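Local coordinates for protein ebony (Drosophila melanogaster, PDB 6DYM) that probably joins beta-alanine to biogenic amines such as dopamine as a nonribosomal peptide synthetase, this chain being its C-terminal condensation domain, at residues 29-34 with 97-102; 46-51 with 75-80; 93-98 with 195-200; 125-130 with 137-142. One frame throughout, in Å; residues are numbered along the deposited sequence.

Contact 1. Residues 29-34 with 97-102; sequences ADLEQW and FEFLEF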
loop_
_atom_site.group_PDB
_atom_site.type_symbol
_atom_site.label_atom_id
_atom_site.label_comp_id
_atom_site.label_asym_id
_atom_site.label_seq_id
_atom_site.Cartn_x
_atom_site.Cartn_y
_atom_site.Cartn_z
ATOM N N ALA A 29 -3.270 11.483 0.414
ATOM C CA ALA A 29 -2.112 10.824 -0.178
ATOM C C ALA A 29 -1.072 11.830 -0.672
ATOM O O ALA A 29 -1.401 12.859 -1.271
ATOM C CB ALA A 29 -2.554 9.914 -1.318
ATOM N N ASP A 30 0.200 11.509 -0.430
ATOM C CA ASP A 30 1.273 12.463 -0.677
ATOM C C ASP A 30 1.536 12.682 -2.162
ATOM O O ASP A 30 2.026 13.750 -2.536
ATOM C CB ASP A 30 2.542 11.998 0.037
ATOM C CG ASP A 30 2.346 11.868 1.544
ATOM O OD1 ASP A 30 1.633 10.936 1.979
ATOM O OD2 ASP A 30 2.903 12.703 2.292
ATOM N N LEU A 31 1.208 11.714 -3.016
ATOM C CA LEU A 31 1.415 11.879 -4.450
ATOM C C LEU A 31 0.204 12.495 -5.142
ATOM O O LEU A 31 0.360 13.397 -5.971
ATOM C CB LEU A 31 1.739 10.531 -5.091
ATOM C CG LEU A 31 3.099 9.941 -4.729
ATOM C CD1 LEU A 31 3.244 8.572 -5.370
ATOM C CD2 LEU A 31 4.229 10.874 -5.163
ATOM N N GLU A 32 -1.002 12.028 -4.808
ATOM C CA GLU A 32 -2.210 12.510 -5.468
ATOM C C GLU A 32 -2.511 13.972 -5.165
ATOM O O GLU A 32 -3.237 14.606 -5.937
ATOM C CB GLU A 32 -3.410 11.654 -5.065
ATOM C CG GLU A 32 -3.343 10.232 -5.571
ATOM C CD GLU A 32 -2.736 9.277 -4.561
ATOM O OE1 GLU A 32 -1.555 9.462 -4.192
ATOM O OE2 GLU A 32 -3.441 8.339 -4.136
ATOM N N GLN A 33 -1.982 14.520 -4.064
ATOM C CA GLN A 33 -2.229 15.926 -3.761
ATOM C C GLN A 33 -1.660 16.834 -4.841
ATOM O O GLN A 33 -2.137 17.961 -5.020
ATOM C CB GLN A 33 -1.634 16.291 -2.400
ATOM C CG GLN A 33 -0.118 16.280 -2.375
ATOM C CD GLN A 33 0.456 16.653 -1.019
ATOM O OE1 GLN A 33 -0.004 17.592 -0.371
ATOM N NE2 GLN A 33 1.458 15.903 -0.582
ATOM N N TRP A 34 -0.647 16.369 -5.567
ATOM C CA TRP A 34 -0.036 17.163 -6.620
ATOM C C TRP A 34 -0.717 16.981 -7.968
ATOM O O TRP A 34 -0.419 17.731 -8.904
ATOM C CB TRP A 34 1.456 16.824 -6.724
ATOM C CG TRP A 34 2.154 16.944 -5.401
ATOM C CD1 TRP A 34 2.690 15.932 -4.661
ATOM C CD2 TRP A 34 2.366 18.147 -4.651
ATOM N NE1 TRP A 34 3.231 16.431 -3.496
ATOM C CE2 TRP A 34 3.045 17.788 -3.467
ATOM C CE3 TRP A 34 2.050 19.493 -4.866
ATOM C CZ2 TRP A 34 3.412 18.727 -2.503
ATOM C CZ3 TRP A 34 2.416 20.422 -3.909
ATOM C CH2 TRP A 34 3.092 20.036 -2.742
ATOM N N PHE A 97 0.293 4.994 -10.455
ATOM C CA PHE A 97 0.716 3.609 -10.638
ATOM C C PHE A 97 1.886 3.494 -11.608
ATOM O O PHE A 97 2.747 2.624 -11.434
ATOM C CB PHE A 97 -0.460 2.758 -11.111
ATOM C CG PHE A 97 -1.423 2.414 -10.016
ATOM C CD1 PHE A 97 -1.268 1.254 -9.277
ATOM C CD2 PHE A 97 -2.474 3.262 -9.710
ATOM C CE1 PHE A 97 -2.153 0.940 -8.259
ATOM C CE2 PHE A 97 -3.364 2.952 -8.694
ATOM C CZ PHE A 97 -3.202 1.790 -7.967
ATOM N N GLU A 98 1.945 4.354 -12.628
ATOM C CA GLU A 98 3.096 4.315 -13.524
ATOM C C GLU A 98 4.360 4.772 -12.807
ATOM O O GLU A 98 5.442 4.220 -13.033
ATOM C CB GLU A 98 2.827 5.166 -14.764
ATOM C CG GLU A 98 1.760 4.579 -15.681
ATOM C CD GLU A 98 1.625 5.332 -16.994
ATOM O OE1 GLU A 98 2.215 6.425 -17.126
ATOM O OE2 GLU A 98 0.918 4.832 -17.894
ATOM N N PHE A 99 4.242 5.771 -11.925
ATOM C CA PHE A 99 5.396 6.201 -11.140
ATOM C C PHE A 99 5.860 5.103 -10.192
ATOM O O PHE A 99 7.067 4.897 -10.017
ATOM C CB PHE A 99 5.058 7.472 -10.358
ATOM C CG PHE A 99 6.112 7.869 -9.355
ATOM C CD1 PHE A 99 7.408 8.146 -9.763
ATOM C CD2 PHE A 99 5.801 7.981 -8.006
ATOM C CE1 PHE A 99 8.381 8.520 -8.849
ATOM C CE2 PHE A 99 6.769 8.352 -7.085
ATOM C CZ PHE A 99 8.063 8.622 -7.510
ATOM N N LEU A 100 4.920 4.393 -9.559
ATOM C CA LEU A 100 5.309 3.293 -8.682
ATOM C C LEU A 100 6.004 2.183 -9.468
ATOM O O LEU A 100 6.984 1.600 -8.994
ATOM C CB LEU A 100 4.088 2.758 -7.934
ATOM C CG LEU A 100 3.412 3.769 -6.995
ATOM C CD1 LEU A 100 2.180 3.169 -6.332
ATOM C CD2 LEU A 100 4.387 4.286 -5.955
ATOM N N GLU A 101 5.525 1.887 -10.679
ATOM C CA GLU A 101 6.226 0.907 -11.508
ATOM C C GLU A 101 7.598 1.427 -11.927
ATOM O O GLU A 101 8.562 0.656 -12.006
ATOM C CB GLU A 101 5.378 0.541 -12.726
ATOM C CG GLU A 101 6.021 -0.484 -13.674
ATOM C CD GLU A 101 6.292 -1.835 -13.019
ATOM O OE1 GLU A 101 7.086 -2.617 -13.589
ATOM O OE2 GLU A 101 5.724 -2.121 -11.938
ATOM N N PHE A 102 7.706 2.736 -12.181
ATOM C CA PHE A 102 9.008 3.349 -12.441
ATOM C C PHE A 102 9.980 3.068 -11.299
ATOM O O PHE A 102 11.154 2.746 -11.533
ATOM C CB PHE A 102 8.813 4.855 -12.661
ATOM C CG PHE A 102 10.086 5.671 -12.642
ATOM C CD1 PHE A 102 10.771 5.945 -13.823
ATOM C CD2 PHE A 102 10.562 6.216 -11.454
ATOM C CE1 PHE A 102 11.924 6.714 -13.815
ATOM C CE2 PHE A 102 11.720 6.989 -11.437
ATOM C CZ PHE A 102 12.400 7.241 -12.621
#
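Leu31 and Phe99 are the backbone neighbours here, their CA atoms 9.6 Å apart, a spacing that leaves the join between residues 29-34 and helical residues 97-102 entirely to side chains. With CG trans to its own carbonyl carbon (chi1 -69°), Leu31 points its two methyls at the helix. Its CD1 arrives at the edge of the Phe99 ring, near the ring plane, 3.7 Å from Phe99 CD2, and its CD2 lies 4.1 Å from Phe99 CE2, so both methyls come near the CD2-CE2 bond of that ring. The two side chains cross at roughly a right angle. Leu100 adds a looser touch, its CD2 4.5 Å from Leu31 CD1. The contact thereby fastens the long connection between helices 14-25 and 41-58 to helix 93-111, in a domain whose topology resembles that of GNAT acetyltransferases. Tyr188 and Phe197 also meet the Phe99 ring, which makes Leu31 one component of a larger apolar cluster. Within the loop, Gln33 NE2 donates to Asp30 O over 3.0 Å with an N-H...O angle of 164°; the acceptor lies in the Gln33 amide plane. Gln204 also bonds Asp30 O and, through OE1, Trp34 NE1.

Contact 2. Residues 46-51 with 75-80; sequences DILNDI and TALNFD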
loop_
_atom_site.group_PDB
_atom_site.type_symbol
_atom_site.label_atom_id
_atom_site.label_comp_id
_atom_site.label_asym_id
_atom_site.label_seq_id
_atom_site.Cartn_x
_atom_site.Cartn_y
_atom_site.Cartn_z
ATOM N N ASP A 46 -13.271 2.416 -7.474
ATOM C CA ASP A 46 -13.385 1.708 -8.744
ATOM C C ASP A 46 -12.283 0.667 -8.892
ATOM O O ASP A 46 -12.536 -0.457 -9.344
ATOM C CB ASP A 46 -13.339 2.695 -9.914
ATOM C CG ASP A 46 -14.642 3.464 -10.090
ATOM O OD1 ASP A 46 -15.602 3.220 -9.325
ATOM O OD2 ASP A 46 -14.703 4.325 -10.992
ATOM N N ILE A 47 -11.052 1.026 -8.517
ATOM C CA ILE A 47 -9.940 0.080 -8.598
ATOM C C ILE A 47 -10.176 -1.095 -7.653
ATOM O O ILE A 47 -9.983 -2.261 -8.021
ATOM C CB ILE A 47 -8.607 0.790 -8.292
ATOM C CG1 ILE A 47 -8.191 1.684 -9.465
ATOM C CG2 ILE A 47 -7.519 -0.223 -7.980
ATOM C CD1 ILE A 47 -7.208 2.781 -9.084
ATOM N N LEU A 48 -10.603 -0.803 -6.421
ATOM C CA LEU A 48 -10.803 -1.863 -5.438
ATOM C C LEU A 48 -11.937 -2.796 -5.845
ATOM O O LEU A 48 -11.827 -4.019 -5.692
ATOM C CB LEU A 48 -11.080 -1.257 -4.064
ATOM C CG LEU A 48 -9.838 -0.849 -3.269
ATOM C CD1 LEU A 48 -10.223 -0.244 -1.927
ATOM C CD2 LEU A 48 -8.904 -2.037 -3.084
ATOM N N ASN A 49 -13.038 -2.239 -6.356
ATOM C CA ASN A 49 -14.138 -3.081 -6.814
ATOM C C ASN A 49 -13.705 -3.967 -7.976
ATOM O O ASN A 49 -14.126 -5.125 -8.076
ATOM C CB ASN A 49 -15.332 -2.212 -7.212
ATOM C CG ASN A 49 -16.110 -1.699 -6.010
ATOM O OD1 ASN A 49 -16.351 -2.432 -5.050
ATOM N ND2 ASN A 49 -16.513 -0.435 -6.064
ATOM N N ASP A 50 -12.841 -3.447 -8.851
ATOM C CA ASP A 50 -12.387 -4.226 -9.997
ATOM C C ASP A 50 -11.543 -5.426 -9.582
ATOM O O ASP A 50 -11.542 -6.448 -10.277
ATOM C CB ASP A 50 -11.596 -3.337 -10.955
ATOM C CG ASP A 50 -12.487 -2.588 -11.923
ATOM O OD1 ASP A 50 -13.720 -2.782 -11.864
ATOM O OD2 ASP A 50 -11.954 -1.808 -12.742
ATOM N N ILE A 51 -10.814 -5.325 -8.470
ATOM C CA ILE A 51 -9.912 -6.387 -8.036
ATOM C C ILE A 51 -10.452 -7.167 -6.852
ATOM O O ILE A 51 -9.782 -8.102 -6.388
ATOM C CB ILE A 51 -8.512 -5.831 -7.706
ATOM C CG1 ILE A 51 -8.572 -4.924 -6.473
ATOM C CG2 ILE A 51 -7.949 -5.075 -8.888
ATOM C CD1 ILE A 51 -7.206 -4.525 -5.929
ATOM N N THR A 75 -6.688 -2.170 7.470
ATOM C CA THR A 75 -6.623 -3.245 6.492
ATOM C C THR A 75 -5.278 -3.218 5.777
ATOM O O THR A 75 -4.689 -2.155 5.561
ATOM C CB THR A 75 -7.779 -3.167 5.479
ATOM O OG1 THR A 75 -7.807 -4.371 4.701
ATOM C CG2 THR A 75 -7.624 -1.967 4.539
ATOM N N ALA A 76 -4.803 -4.410 5.425
ATOM C CA ALA A 76 -3.554 -4.589 4.691
ATOM C C ALA A 76 -3.853 -5.441 3.465
ATOM O O ALA A 76 -4.217 -6.614 3.597
ATOM C CB ALA A 76 -2.487 -5.245 5.565
ATOM N N LEU A 77 -3.708 -4.853 2.282
ATOM C CA LEU A 77 -3.981 -5.531 1.019
ATOM C C LEU A 77 -2.657 -5.924 0.373
ATOM O O LEU A 77 -1.794 -5.069 0.152
ATOM C CB LEU A 77 -4.796 -4.631 0.089
ATOM C CG LEU A 77 -6.027 -3.983 0.730
ATOM C CD1 LEU A 77 -6.847 -3.233 -0.307
ATOM C CD2 LEU A 77 -6.878 -5.035 1.435
ATOM N N ASN A 78 -2.499 -7.214 0.082
ATOM C CA ASN A 78 -1.247 -7.763 -0.410
ATOM C C ASN A 78 -1.500 -8.650 -1.615
ATOM O O ASN A 78 -2.546 -9.296 -1.723
ATOM C CB ASN A 78 -0.536 -8.577 0.666
ATOM C CG ASN A 78 -0.371 -7.807 1.945
ATOM O OD1 ASN A 78 0.214 -6.730 1.945
ATOM N ND2 ASN A 78 -0.901 -8.341 3.044
ATOM N N PHE A 79 -0.511 -8.684 -2.508
ATOM C CA PHE A 79 -0.478 -9.587 -3.647
ATOM C C PHE A 79 0.916 -10.186 -3.766
ATOM O O PHE A 79 1.905 -9.611 -3.302
ATOM C CB PHE A 79 -0.800 -8.878 -4.967
ATOM C CG PHE A 79 -2.262 -8.717 -5.244
ATOM C CD1 PHE A 79 -3.077 -9.823 -5.410
ATOM C CD2 PHE A 79 -2.812 -7.455 -5.387
ATOM C CE1 PHE A 79 -4.416 -9.672 -5.684
ATOM C CE2 PHE A 79 -4.153 -7.297 -5.661
ATOM C CZ PHE A 79 -4.954 -8.406 -5.813
ATOM N N ASP A 80 0.984 -11.352 -4.390
ATOM C CA ASP A 80 2.239 -11.812 -4.961
ATOM C C ASP A 80 2.668 -10.817 -6.031
ATOM O O ASP A 80 1.936 -10.587 -6.999
ATOM C CB ASP A 80 2.059 -13.213 -5.548
ATOM C CG ASP A 80 3.364 -13.824 -6.050
ATOM O OD1 ASP A 80 4.291 -13.081 -6.435
ATOM O OD2 ASP A 80 3.458 -15.067 -6.068
#
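Ile51, at the C-terminal end of residues 46-51, can be traced outward to Phe79 on strand residues 75-80. Its CB carries two branches. CG2 lies back against its own helix, 3.6 Å from Ile47 O. CG1 is wedged between the backbone N and the carbonyl carbon (chi1 67°), a torsion that places it 3.5 Å from Leu48 O and carries CD1 toward Phe79. At its tip CD1 has two apolar neighbours: Leu48 CD2 on the same helix at 4.1 Å, and Phe79 CE2 across the interface, also at 4.1 Å. The methyl reaches Phe79 at the ring edge, near the ring plane, and not over a face. These residues belong to the layer where helix 41-58 covers the seven-stranded mixed sheet, whose 1-2-3-4-5-7-6 order is consistent with a GNAT acetyltransferase fold; strand 71-80 is its third strand. One helical turn earlier, Leu48 makes the tighter apolar touch, its CD2 3.7 Å from Leu77 CD1, with the two leucines crossing at about a right angle. Leu77 and Phe79, two apart on the strand, both direct CB at the helix, and the CA atoms of Leu48 and Leu77 are 10.1 Å apart. All four residues are buried, with Phe123 of the adjacent strand packing against Ile51, Leu77 and the Phe79 ring.

Contact 3. Residues 93-98 with 195-200; sequences LLIVFE and RPFGDA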
loop_
_atom_site.group_PDB
_atom_site.type_symbol
_atom_site.label_atom_id
_atom_site.label_comp_id
_atom_site.label_asym_id
_atom_site.label_seq_id
_atom_site.Cartn_x
_atom_site.Cartn_y
_atom_site.Cartn_z
ATOM N N LEU A 93 -5.034 8.640 -11.427
ATOM C CA LEU A 93 -4.352 7.650 -10.602
ATOM C C LEU A 93 -3.410 6.772 -11.415
ATOM O O LEU A 93 -2.480 6.188 -10.847
ATOM C CB LEU A 93 -5.371 6.770 -9.874
ATOM C CG LEU A 93 -5.931 7.334 -8.570
ATOM C CD1 LEU A 93 -6.702 6.267 -7.808
ATOM C CD2 LEU A 93 -4.802 7.884 -7.730
ATOM N N LEU A 94 -3.635 6.658 -12.728
ATOM C CA LEU A 94 -2.721 5.898 -13.571
ATOM C C LEU A 94 -1.314 6.478 -13.526
ATOM O O LEU A 94 -0.333 5.733 -13.595
ATOM C CB LEU A 94 -3.240 5.866 -15.008
ATOM C CG LEU A 94 -2.349 5.172 -16.042
ATOM C CD1 LEU A 94 -2.244 3.686 -15.736
ATOM C CD2 LEU A 94 -2.876 5.400 -17.455
ATOM N N ILE A 95 -1.197 7.802 -13.414
ATOM C CA ILE A 95 0.115 8.421 -13.270
ATOM C C ILE A 95 0.796 7.929 -12.000
ATOM O O ILE A 95 2.006 7.662 -11.992
ATOM C CB ILE A 95 -0.017 9.954 -13.288
ATOM C CG1 ILE A 95 -0.669 10.413 -14.595
ATOM C CG2 ILE A 95 1.350 10.609 -13.087
ATOM C CD1 ILE A 95 -0.821 11.912 -14.711
ATOM N N VAL A 96 0.034 7.792 -10.910
ATOM C CA VAL A 96 0.596 7.281 -9.658
ATOM C C VAL A 96 1.110 5.858 -9.845
ATOM O O VAL A 96 2.233 5.526 -9.449
ATOM C CB VAL A 96 -0.443 7.357 -8.524
ATOM C CG1 VAL A 96 0.079 6.646 -7.290
ATOM C CG2 VAL A 96 -0.766 8.802 -8.196
ATOM N N PHE A 97 0.293 4.994 -10.455
ATOM C CA PHE A 97 0.716 3.609 -10.638
ATOM C C PHE A 97 1.886 3.494 -11.608
ATOM O O PHE A 97 2.747 2.624 -11.434
ATOM C CB PHE A 97 -0.460 2.758 -11.111
ATOM C CG PHE A 97 -1.423 2.414 -10.016
ATOM C CD1 PHE A 97 -1.268 1.254 -9.277
ATOM C CD2 PHE A 97 -2.474 3.262 -9.710
ATOM C CE1 PHE A 97 -2.153 0.940 -8.259
ATOM C CE2 PHE A 97 -3.364 2.952 -8.694
ATOM C CZ PHE A 97 -3.202 1.790 -7.967
ATOM N N GLU A 98 1.945 4.354 -12.628
ATOM C CA GLU A 98 3.096 4.315 -13.524
ATOM C C GLU A 98 4.360 4.772 -12.807
ATOM O O GLU A 98 5.442 4.220 -13.033
ATOM C CB GLU A 98 2.827 5.166 -14.764
ATOM C CG GLU A 98 1.760 4.579 -15.681
ATOM C CD GLU A 98 1.625 5.332 -16.994
ATOM O OE1 GLU A 98 2.215 6.425 -17.126
ATOM O OE2 GLU A 98 0.918 4.832 -17.894
ATOM N N ARG A 195 6.365 17.062 -15.296
ATOM C CA ARG A 195 6.632 16.440 -14.008
ATOM C C ARG A 195 5.380 16.537 -13.149
ATOM O O ARG A 195 5.133 17.584 -12.535
ATOM C CB ARG A 195 7.831 17.096 -13.316
ATOM C CG ARG A 195 9.063 17.145 -14.215
ATOM C CD ARG A 195 10.260 17.840 -13.568
ATOM N NE ARG A 195 10.070 19.282 -13.447
ATOM C CZ ARG A 195 10.162 19.958 -12.305
ATOM N NH1 ARG A 195 10.456 19.326 -11.173
ATOM N NH2 ARG A 195 9.967 21.272 -12.292
ATOM N N PRO A 196 4.556 15.487 -13.084
ATOM C CA PRO A 196 3.250 15.610 -12.410
ATOM C C PRO A 196 3.346 15.936 -10.930
ATOM O O PRO A 196 2.421 16.554 -10.386
ATOM C CB PRO A 196 2.601 14.236 -12.645
ATOM C CG PRO A 196 3.737 13.314 -12.979
ATOM C CD PRO A 196 4.761 14.157 -13.680
ATOM N N PHE A 197 4.427 15.537 -10.255
ATOM C CA PHE A 197 4.675 15.923 -8.870
ATOM C C PHE A 197 5.728 17.024 -8.766
ATOM O O PHE A 197 6.378 17.161 -7.725
ATOM C CB PHE A 197 5.089 14.708 -8.037
ATOM C CG PHE A 197 4.435 13.420 -8.467
ATOM C CD1 PHE A 197 3.065 13.243 -8.333
ATOM C CD2 PHE A 197 5.190 12.387 -9.004
ATOM C CE1 PHE A 197 2.453 12.060 -8.734
ATOM C CE2 PHE A 197 4.584 11.197 -9.410
ATOM C CZ PHE A 197 3.213 11.038 -9.277
ATOM N N GLY A 198 5.892 17.824 -9.827
ATOM C CA GLY A 198 6.982 18.790 -9.870
ATOM C C GLY A 198 6.884 19.881 -8.823
ATOM O O GLY A 198 7.904 20.435 -8.402
ATOM N N ASP A 199 5.668 20.208 -8.382
ATOM C CA ASP A 199 5.483 21.218 -7.345
ATOM C C ASP A 199 5.769 20.701 -5.939
ATOM O O ASP A 199 5.732 21.492 -4.989
ATOM C CB ASP A 199 4.054 21.772 -7.398
ATOM C CG ASP A 199 3.803 22.632 -8.628
ATOM O OD1 ASP A 199 4.744 23.312 -9.093
ATOM O OD2 ASP A 199 2.660 22.629 -9.130
ATOM N N ALA A 200 6.044 19.408 -5.774
ATOM C CA ALA A 200 6.333 18.877 -4.451
ATOM C C ALA A 200 7.698 19.369 -3.968
ATOM O O ALA A 200 8.593 19.630 -4.776
ATOM C CB ALA A 200 6.300 17.350 -4.471
#
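The turn that offers Pro196 and Phe197 to Ile95 is held by a backbone bond from Gly198 N to Arg195 O, 2.8 Å long, which closes a turn whose central torsions, those of Pro196 and Phe197, make it type I. A second type I turn follows directly, closed by Ala200 N bonding to Phe197 O at 3.0 Å. Opposite them lies the first part of helix 93-111, where Ile95 carries the join. Its CG2 stands trans to the backbone N and is the branch that touches: Pro196 CG lies 3.6 Å from Ile95 CG2, and Pro196 CB 3.9 Å from the same methyl. Phe197 comes in more loosely, its CZ 4.3 Å from Ile95 CG2, and the methyl approaches that ring obliquely. Val96 is partly covered as well, though its CG2 stays 4.6 Å from Phe197 CE1. Pro196 is packed in turn on its own neighbour, with its CG centred above one face of the Phe197 ring at a height of 4.2 Å, so pyrrolidine, methyl and phenyl form one compact group. In this way the connection between strands 178-184 and 205-212 is laid against the helix. No hydrogen bond crosses between the two segments, which bury 139 Å² together. The polar bonds therefore shape the loop internally, whereas its attachment to the helix rests on non-directional dispersion and a partial exclusion of water, with Phe197 the buried member.

Contact 4. Residues 125-130 with 137-142; sequences MGTAEK and IACMHF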
loop_
_atom_site.group_PDB
_atom_site.type_symbol
_atom_site.label_atom_id
_atom_site.label_comp_id
_atom_site.label_asym_id
_atom_site.label_seq_id
_atom_site.Cartn_x
_atom_site.Cartn_y
_atom_site.Cartn_z
ATOM N N MET A 125 -2.162 -0.169 2.583
ATOM C CA MET A 125 -2.373 -0.245 4.022
ATOM C C MET A 125 -3.156 0.992 4.431
ATOM O O MET A 125 -2.829 2.100 3.995
ATOM C CB MET A 125 -1.042 -0.310 4.780
ATOM C CG MET A 125 -1.062 -1.180 6.021
ATOM S SD MET A 125 0.575 -1.381 6.766
ATOM C CE MET A 125 0.963 -3.083 6.363
ATOM N N GLY A 126 -4.187 0.811 5.242
ATOM C CA GLY A 126 -5.011 1.931 5.664
ATOM C C GLY A 126 -5.608 1.684 7.030
ATOM O O GLY A 126 -5.768 0.538 7.460
ATOM N N THR A 127 -5.931 2.775 7.721
ATOM C CA THR A 127 -6.588 2.731 9.019
ATOM C C THR A 127 -7.816 3.626 8.988
ATOM O O THR A 127 -7.872 4.592 8.223
ATOM C CB THR A 127 -5.668 3.201 10.145
ATOM O OG1 THR A 127 -5.228 4.532 9.855
ATOM C CG2 THR A 127 -4.468 2.283 10.294
ATOM N N ALA A 128 -8.785 3.310 9.846
ATOM C CA ALA A 128 -10.040 4.051 9.878
ATOM C C ALA A 128 -9.809 5.516 10.247
ATOM O O ALA A 128 -8.887 5.860 10.993
ATOM C CB ALA A 128 -11.010 3.402 10.867
ATOM N N GLU A 129 -10.681 6.381 9.717
ATOM C CA GLU A 129 -10.516 7.828 9.855
ATOM C C GLU A 129 -10.560 8.293 11.308
ATOM O O GLU A 129 -9.901 9.277 11.662
ATOM C CB GLU A 129 -11.603 8.549 9.054
ATOM C CG GLU A 129 -11.095 9.659 8.148
ATOM C CD GLU A 129 -12.206 10.322 7.346
ATOM O OE1 GLU A 129 -13.281 9.700 7.180
ATOM O OE2 GLU A 129 -12.001 11.466 6.883
ATOM N N LYS A 130 -11.332 7.622 12.155
ATOM C CA LYS A 130 -11.609 8.100 13.502
ATOM C C LYS A 130 -10.538 7.713 14.513
ATOM O O LYS A 130 -10.669 8.059 15.690
ATOM C CB LYS A 130 -12.970 7.581 13.993
ATOM C CG LYS A 130 -14.216 8.136 13.283
ATOM C CD LYS A 130 -14.328 7.713 11.819
ATOM C CE LYS A 130 -14.183 6.200 11.665
ATOM N NZ LYS A 130 -13.713 5.825 10.305
ATOM N N ILE A 137 -1.041 4.642 15.427
ATOM C CA ILE A 137 0.294 4.067 15.556
ATOM C C ILE A 137 0.213 2.615 16.016
ATOM O O ILE A 137 0.938 1.747 15.511
ATOM C CB ILE A 137 1.139 4.927 16.511
ATOM C CG1 ILE A 137 1.575 6.211 15.801
ATOM C CG2 ILE A 137 2.341 4.154 17.031
ATOM C CD1 ILE A 137 2.659 5.994 14.762
ATOM N N ALA A 138 -0.668 2.321 16.973
ATOM C CA ALA A 138 -0.831 0.938 17.413
ATOM C C ALA A 138 -1.288 0.043 16.266
ATOM O O ALA A 138 -0.768 -1.065 16.087
ATOM C CB ALA A 138 -1.820 0.864 18.577
ATOM N N CYS A 139 -2.260 0.506 15.475
ATOM C CA CYS A 139 -2.754 -0.310 14.371
ATOM C C CYS A 139 -1.671 -0.525 13.317
ATOM O O CYS A 139 -1.512 -1.639 12.804
ATOM C CB CYS A 139 -3.999 0.336 13.759
ATOM S SG CYS A 139 -4.923 -0.739 12.628
ATOM N N MET A 140 -0.896 0.518 13.004
ATOM C CA MET A 140 0.178 0.370 12.024
ATOM C C MET A 140 1.215 -0.645 12.490
ATOM O O MET A 140 1.633 -1.516 11.715
ATOM C CB MET A 140 0.836 1.725 11.754
ATOM C CG MET A 140 -0.048 2.706 10.995
ATOM S SD MET A 140 -0.487 2.121 9.343
ATOM C CE MET A 140 0.977 2.595 8.424
ATOM N N HIS A 141 1.645 -0.548 13.755
ATOM C CA HIS A 141 2.574 -1.537 14.299
ATOM C C HIS A 141 1.988 -2.943 14.197
ATOM O O HIS A 141 2.695 -3.902 13.863
ATOM C CB HIS A 141 2.912 -1.213 15.761
ATOM C CG HIS A 141 4.009 -0.198 15.933
ATOM N ND1 HIS A 141 5.319 -0.445 15.585
ATOM C CD2 HIS A 141 3.986 1.060 16.434
ATOM C CE1 HIS A 141 6.054 0.621 15.851
ATOM N NE2 HIS A 141 5.268 1.549 16.366
ATOM N N PHE A 142 0.689 -3.080 14.472
ATOM C CA PHE A 142 0.048 -4.392 14.449
ATOM C C PHE A 142 0.005 -4.961 13.035
ATOM O O PHE A 142 0.321 -6.136 12.816
ATOM C CB PHE A 142 -1.361 -4.280 15.036
ATOM C CG PHE A 142 -2.079 -5.592 15.167
ATOM C CD1 PHE A 142 -1.876 -6.404 16.273
ATOM C CD2 PHE A 142 -2.977 -6.006 14.197
ATOM C CE1 PHE A 142 -2.545 -7.612 16.398
ATOM C CE2 PHE A 142 -3.651 -7.212 14.316
ATOM C CZ PHE A 142 -3.436 -8.015 15.416
#
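No ring takes part where Thr127 meets Cys139 and Met140: the flat groups of the helical segment turn to other neighbours, His141 to Leu171 and, through ND1, Tyr175 OH, and Phe142 to Met4 and Ala6 of strand 4-8. Thr127 does the central work with its methyl. CG2 sits 3.8 Å from Cys139 SG and 4.0 Å from Cys139 CB, so it lies alongside the thiol arm, which extends trans to the backbone N (chi1 -167°). The hydroxyl branch serves a different purpose, with OG1 hydrogen-bonded to Asn136 OD1, just before residues 137-142 and about one turn ahead of Cys139. Strand 125-127 and helix 137-142 run nearly antiparallel, at 150°, with axes 9.1 Å apart at closest approach. They are the first two elements of the beta-alpha-beta unit made by strand 119-127, helix 133-153 and strand 158-163; in GNAT acetyltransferases the turn between the corresponding elements binds the coenzyme A pyrophosphate, and a phosphopantetheine phosphate here is only an inference. Met140, bent at chi2 and chi3 in the one of two conformers described, curls its thioether back towards the strand: its SD is 4.1 Å from Thr127 CG2, and its CE 4.3 Å from Met125 SD.

Contacts 1 and 3 form one patch, their centres about 5 Å apart, because both use helix 93-111 and share Phe97 and Glu98; the loops 29-34 and 195-200 also touch each other, for example Trp34 with Ala200. Contact 2, its centre about 17 Å from that of contact 1, joins this patch through Ile47, which packs on Leu93 and Phe97. Contacts 2 and 4, also about 17 Å apart, meet in the sheet, where strands 71-80 and 119-127 are neighbours. Contacts 3 and 4 do not touch. In sequence, contact 2 falls between the two halves of contact 1, and contact 4 between those of contact 3, so distant chain segments converge on one compact GNAT-like domain.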